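Local coordinates for protein nitrilotriacetate monooxygenase (Burkholderia pseudomallei, PDB 3SDO) that probably acts as a flavin-dependent monooxygenase of the NtaA/SnaA/DszA family, using reduced FMN to incorporate one atom of molecular oxygen into its substrate, at residues R76-P79 with I80-L83; L301-L304 with S305-F308. All blocks are in the same frame, centred on the assembly; numbering follows the deposited sequence.

Contact 1. Residues R76-P79 with I80-L83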
ATOM      1  N   ARG A  76     -10.258  -0.009   7.721  1.00 18.59           N
ATOM      2  CA  ARG A  76     -10.115   0.370   6.332  1.00 18.45           C
ATOM      3  C   ARG A  76      -8.864  -0.284   5.789  1.00 18.35           C
ATOM      4  O   ARG A  76      -8.005  -0.723   6.571  1.00 18.34           O
ATOM      5  CB  ARG A  76      -9.999   1.902   6.194  1.00 18.39           C
ATOM      6  CG  ARG A  76      -8.849   2.518   6.971  1.00 18.65           C
ATOM      7  CD  ARG A  76      -9.029   4.027   7.297  1.00 20.57           C
ATOM      8  NE  ARG A  76      -9.172   4.858   6.104  1.00 20.67           N
ATOM      9  CZ  ARG A  76      -9.623   6.117   6.085  1.00 20.95           C
ATOM     10  NH1 ARG A  76      -9.742   6.743   4.930  1.00 19.45           N
ATOM     11  NH2 ARG A  76      -9.990   6.750   7.200  1.00 21.54           N
ATOM     12  N   PHE A  77      -8.755  -0.319   4.454  1.00 17.79           N
ATOM     13  CA  PHE A  77      -7.558  -0.806   3.794  1.00 17.87           C
ATOM     14  C   PHE A  77      -6.467   0.248   3.897  1.00 17.76           C
ATOM     15  O   PHE A  77      -6.736   1.431   4.166  1.00 18.68           O
ATOM     16  CB  PHE A  77      -7.831  -1.173   2.318  1.00 17.33           C
ATOM     17  CG  PHE A  77      -8.611  -2.459   2.140  1.00 18.26           C
ATOM     18  CD1 PHE A  77      -8.063  -3.684   2.516  1.00 18.54           C
ATOM     19  CD2 PHE A  77      -9.877  -2.446   1.601  1.00 18.38           C
ATOM     20  CE1 PHE A  77      -8.794  -4.881   2.344  1.00 19.43           C
ATOM     21  CE2 PHE A  77     -10.596  -3.621   1.408  1.00 18.83           C
ATOM     22  CZ  PHE A  77     -10.057  -4.846   1.789  1.00 18.34           C
ATOM     23  N   GLU A  78      -5.228  -0.184   3.708  1.00 17.69           N
ATOM     24  CA  GLU A  78      -4.105   0.736   3.598  1.00 17.29           C
ATOM     25  C   GLU A  78      -3.922   1.089   2.096  1.00 17.37           C
ATOM     26  O   GLU A  78      -4.111   0.218   1.231  1.00 17.14           O
ATOM     27  CB  GLU A  78      -2.867   0.095   4.228  1.00 17.73           C
ATOM     28  CG  GLU A  78      -1.611   0.921   4.143  1.00 18.28           C
ATOM     29  CD  GLU A  78      -0.949   0.861   2.788  1.00 17.30           C
ATOM     30  OE1 GLU A  78      -1.069  -0.173   2.084  1.00 17.60           O
ATOM     31  OE2 GLU A  78      -0.287   1.858   2.446  1.00 17.78           O
ATOM     32  N   PRO A  79      -3.598   2.371   1.766  1.00 17.27           N
ATOM     33  CA  PRO A  79      -3.699   2.785   0.349  1.00 16.73           C
ATOM     34  C   PRO A  79      -2.733   2.176  -0.669  1.00 16.68           C
ATOM     35  O   PRO A  79      -3.166   1.887  -1.773  1.00 16.09           O
ATOM     36  CB  PRO A  79      -3.506   4.302   0.403  1.00 16.79           C
ATOM     37  CG  PRO A  79      -3.943   4.676   1.801  1.00 17.97           C
ATOM     38  CD  PRO A  79      -3.408   3.533   2.639  1.00 17.39           C
ATOM     39  N   ILE A  80      -1.451   1.992  -0.346  1.00 17.24           N
ATOM     40  CA  ILE A  80      -0.513   1.446  -1.346  1.00 16.77           C
ATOM     41  C   ILE A  80      -0.938   0.028  -1.727  1.00 17.07           C
ATOM     42  O   ILE A  80      -0.997  -0.297  -2.920  1.00 16.17           O
ATOM     43  CB  ILE A  80       0.941   1.452  -0.866  1.00 17.87           C
ATOM     44  CG1 ILE A  80       1.426   2.882  -0.663  1.00 17.14           C
ATOM     45  CG2 ILE A  80       1.870   0.663  -1.846  1.00 16.45           C
ATOM     46  CD1 ILE A  80       1.562   3.681  -1.967  1.00 17.70           C
ATOM     47  N   SER A  81      -1.203  -0.812  -0.720  1.00 17.08           N
ATOM     48  CA  SER A  81      -1.687  -2.161  -0.964  1.00 17.25           C
ATOM     49  C   SER A  81      -3.005  -2.155  -1.757  1.00 16.51           C
ATOM     50  O   SER A  81      -3.137  -2.863  -2.754  1.00 15.54           O
ATOM     51  CB  SER A  81      -1.874  -2.964   0.334  1.00 18.30           C
ATOM     52  OG  SER A  81      -2.685  -2.289   1.290  1.00 20.19           O
ATOM     53  N   LEU A  82      -3.980  -1.367  -1.314  1.00 15.88           N
ATOM     54  CA  LEU A  82      -5.285  -1.358  -1.990  1.00 16.10           C
ATOM     55  C   LEU A  82      -5.153  -0.897  -3.446  1.00 15.82           C
ATOM     56  O   LEU A  82      -5.698  -1.524  -4.363  1.00 16.61           O
ATOM     57  CB  LEU A  82      -6.300  -0.485  -1.217  1.00 15.31           C
ATOM     58  CG  LEU A  82      -7.695  -0.310  -1.858  1.00 15.98           C
ATOM     59  CD1 LEU A  82      -8.440  -1.618  -2.068  1.00 16.22           C
ATOM     60  CD2 LEU A  82      -8.543   0.665  -1.021  1.00 13.20           C
ATOM     61  N   LEU A  83      -4.418   0.187  -3.665  1.00 16.07           N
ATOM     62  CA  LEU A  83      -4.315   0.764  -4.996  1.00 16.30           C
ATOM     63  C   LEU A  83      -3.536  -0.145  -5.959  1.00 16.17           C
ATOM     64  O   LEU A  83      -3.854  -0.220  -7.154  1.00 15.39           O
ATOM     65  CB  LEU A  83      -3.679   2.152  -4.909  1.00 16.58           C
ATOM     66  CG  LEU A  83      -4.625   3.223  -4.341  1.00 18.43           C
ATOM     67  CD1 LEU A  83      -3.851   4.536  -4.121  1.00 18.74           C
ATOM     68  CD2 LEU A  83      -5.847   3.468  -5.243  1.00 17.53           C
TER

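Contact 2. Residues L301-L304 with S305-F308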
ATOM      1  N   LEU A 301     -29.328  12.974  18.628  1.00 36.21           N
ATOM      2  CA  LEU A 301     -29.374  13.612  19.966  1.00 37.42           C
ATOM      3  C   LEU A 301     -28.036  13.577  20.761  1.00 38.74           C
ATOM      4  O   LEU A 301     -27.695  14.537  21.456  1.00 39.08           O
ATOM      5  CB  LEU A 301     -30.477  12.980  20.823  1.00 37.22           C
ATOM      6  CG  LEU A 301     -31.926  13.092  20.353  1.00 36.00           C
ATOM      7  CD1 LEU A 301     -32.870  12.413  21.363  1.00 34.48           C
ATOM      8  CD2 LEU A 301     -32.307  14.533  20.163  1.00 33.76           C
ATOM      9  N   ALA A 302     -27.304  12.466  20.686  1.00 39.79           N
ATOM     10  CA  ALA A 302     -26.041  12.325  21.423  1.00 40.83           C
ATOM     11  C   ALA A 302     -25.056  13.391  20.964  1.00 41.45           C
ATOM     12  O   ALA A 302     -24.281  13.929  21.759  1.00 41.54           O
ATOM     13  CB  ALA A 302     -25.430  10.908  21.231  1.00 40.63           C
ATOM     14  N   TYR A 303     -25.109  13.703  19.677  1.00 38.33           N
ATOM     15  CA  TYR A 303     -24.260  14.722  19.112  1.00 39.75           C
ATOM     16  C   TYR A 303     -24.730  16.147  19.448  1.00 38.47           C
ATOM     17  O   TYR A 303     -23.908  17.048  19.634  1.00 39.19           O
ATOM     18  CB  TYR A 303     -24.106  14.497  17.598  1.00 41.60           C
ATOM     19  CG  TYR A 303     -23.005  15.337  16.987  1.00 44.71           C
ATOM     20  CD1 TYR A 303     -21.662  15.081  17.280  1.00 47.49           C
ATOM     21  CD2 TYR A 303     -23.308  16.399  16.130  1.00 46.16           C
ATOM     22  CE1 TYR A 303     -20.649  15.862  16.734  1.00 50.81           C
ATOM     23  CE2 TYR A 303     -22.310  17.180  15.580  1.00 48.10           C
ATOM     24  CZ  TYR A 303     -20.976  16.918  15.882  1.00 51.15           C
ATOM     25  OH  TYR A 303     -19.975  17.699  15.335  1.00 52.52           O
ATOM     26  N   LEU A 304     -26.040  16.375  19.547  1.00 36.59           N
ATOM     27  CA  LEU A 304     -26.547  17.632  20.110  1.00 34.46           C
ATOM     28  C   LEU A 304     -26.101  17.822  21.572  1.00 32.84           C
ATOM     29  O   LEU A 304     -25.780  18.935  22.008  1.00 32.39           O
ATOM     30  CB  LEU A 304     -28.074  17.642  20.140  1.00 34.42           C
ATOM     31  CG  LEU A 304     -28.969  18.452  19.208  1.00 36.04           C
ATOM     32  CD1 LEU A 304     -30.320  18.486  19.904  1.00 34.95           C
ATOM     33  CD2 LEU A 304     -28.475  19.867  18.890  1.00 34.27           C
ATOM     34  N   SER A 305     -26.159  16.734  22.334  1.00 31.27           N
ATOM     35  CA  SER A 305     -25.758  16.710  23.752  1.00 30.43           C
ATOM     36  C   SER A 305     -24.328  17.261  23.930  1.00 30.44           C
ATOM     37  O   SER A 305     -24.042  17.965  24.894  1.00 30.09           O
ATOM     38  CB  SER A 305     -25.865  15.256  24.270  1.00 31.35           C
ATOM     39  OG  SER A 305     -25.646  15.143  25.668  1.00 32.64           O
ATOM     40  N   HIS A 306     -23.458  16.949  22.977  1.00 29.93           N
ATOM     41  CA  HIS A 306     -22.068  17.423  22.936  1.00 31.71           C
ATOM     42  C   HIS A 306     -21.933  18.956  23.084  1.00 30.47           C
ATOM     43  O   HIS A 306     -21.007  19.465  23.732  1.00 31.20           O
ATOM     44  CB  HIS A 306     -21.434  16.919  21.606  1.00 33.46           C
ATOM     45  CG  HIS A 306     -20.089  17.488  21.288  1.00 37.84           C
ATOM     46  ND1 HIS A 306     -18.960  17.201  22.027  1.00 44.05           N
ATOM     47  CD2 HIS A 306     -19.681  18.298  20.279  1.00 42.07           C
ATOM     48  CE1 HIS A 306     -17.921  17.832  21.505  1.00 45.54           C
ATOM     49  NE2 HIS A 306     -18.331  18.503  20.440  1.00 43.78           N
ATOM     50  N   PHE A 307     -22.853  19.689  22.476  1.00 28.36           N
ATOM     51  CA  PHE A 307     -22.768  21.135  22.463  1.00 28.69           C
ATOM     52  C   PHE A 307     -23.365  21.777  23.704  1.00 27.63           C
ATOM     53  O   PHE A 307     -23.127  22.954  23.953  1.00 28.83           O
ATOM     54  CB  PHE A 307     -23.420  21.676  21.194  1.00 28.83           C
ATOM     55  CG  PHE A 307     -22.695  21.264  19.923  1.00 31.62           C
ATOM     56  CD1 PHE A 307     -21.377  21.625  19.716  1.00 32.72           C
ATOM     57  CD2 PHE A 307     -23.333  20.511  18.953  1.00 33.63           C
ATOM     58  CE1 PHE A 307     -20.702  21.244  18.554  1.00 36.41           C
ATOM     59  CE2 PHE A 307     -22.659  20.117  17.785  1.00 35.84           C
ATOM     60  CZ  PHE A 307     -21.344  20.492  17.588  1.00 36.64           C
ATOM     61  N   PHE A 308     -24.136  21.015  24.474  1.00 25.95           N
ATOM     62  CA  PHE A 308     -24.830  21.543  25.643  1.00 25.69           C
ATOM     63  C   PHE A 308     -24.396  20.858  26.945  1.00 26.08           C
ATOM     64  O   PHE A 308     -25.229  20.524  27.790  1.00 25.82           O
ATOM     65  CB  PHE A 308     -26.343  21.394  25.447  1.00 24.48           C
ATOM     66  CG  PHE A 308     -26.916  22.306  24.408  1.00 25.36           C
ATOM     67  CD1 PHE A 308     -27.343  23.579  24.752  1.00 28.98           C
ATOM     68  CD2 PHE A 308     -27.048  21.890  23.097  1.00 28.24           C
ATOM     69  CE1 PHE A 308     -27.890  24.428  23.806  1.00 29.62           C
ATOM     70  CE2 PHE A 308     -27.603  22.711  22.142  1.00 28.70           C
ATOM     71  CZ  PHE A 308     -28.029  23.988  22.496  1.00 30.40           C
TER

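Contact 1. Residues R76-P79 with I80-L83
Glu78 OE1 is approached by two groups of Ser81. Ser81 N donates to Glu78 OE1 at 2.9 Å, on the syn side of the carboxylate and nearly straight (169°). Ser81 OG lies 2.8 Å from the same Glu78 OE1, and it is also close to Glu78 O, so the single hydroxyl proton has two possible acceptors. Ser81 OG also hydrogen-bonds Ser115 OG of the second subunit. The other carboxylate oxygen, Glu78 OE2, takes Ile80 N at 3.0 Å from well above the carboxylate plane. Glu78 CG stands anti to the backbone N (chi1 178°), and the bend at chi2 (-79°) folds the carboxylate back over the first turn. This is N-capping of helix 79-88, with both oxygens used on amides that have no earlier helical carbonyl to bond. Gln112 of the second subunit also bonds Glu78 OE2, so the buried cap is part of the dimer interface. Regular helical bonding follows, with Leu82 N to Glu78 O at 3.0 Å and Leu83 N to Pro79 O at 2.8 Å. Before the cap, Phe77 crosses Leu82 at about a right angle, and Phe77 CB meets Leu82 CD2 at 3.9 Å. Phe39 of helix 39-51 packs against both side chains. Pro79 fills the first helical position and touches Asp61, a predicted FMN-binding residue.

Contact 2. Residues L301-L304 with S305-F308
Phe307 directs a ring edge at the face of Tyr303, one helical turn earlier. The two planes stand at 80°, a T-shaped pair, with Tyr303 CE2 and Phe307 CE2 3.7 Å apart. With chi1 at -168°, Tyr303 CG lies opposite the backbone N, which swings the ring to the side where Phe307 stands. On the buried side, the Phe308 ring turns an edge to a backbone oxygen, and Phe308 CD2 lies 3.4 Å from Leu304 O. Leu304 O also accepts Phe307 N at 3.1 Å, an i to i+3 bond, from above the carbonyl plane. Two residues earlier, Ser305 N donates to Leu301 O at 2.8 Å. The exposed side is looser. There His306 N makes weak bonds to Ala302 O and Tyr303 O. The His306 ring lies near parallel to that of Tyr303, but the rings are slid apart and barely overlap, with centroids 5.8 Å apart. Tyr303, His306 and Phe307 form an aromatic cluster, and Phe333 meets His306 and Phe307. Ser305 OG bonds His311 O, farther along the chain. Leu304, Phe307 and Phe308 pack on helix 334-346, while Leu301, Tyr303 and Leu304 touch helix 351-363.

How the contacts relate
From the N terminus, contact 1 comes first. It caps the start of helix 79-88, where the same residues also meet the second subunit. That helix follows strand 56-59 and precedes strand 94-100 of the parallel sheet, which fits the TIM-barrel fold of the family. Contact 2 comes much later, on helix 297-307, in the helical region between strands 268-277 and 372-373. The contacts are in series, and neither encloses nor crosses the other. The centres of contact 1 and contact 2 lie about 34 Å apart. The nearest atoms of contact 1 and contact 2 are about 17 Å apart. Contact 2 is local to helix 297-307, whose side chains pack on helices 334-346 and 351-363 of the same chain.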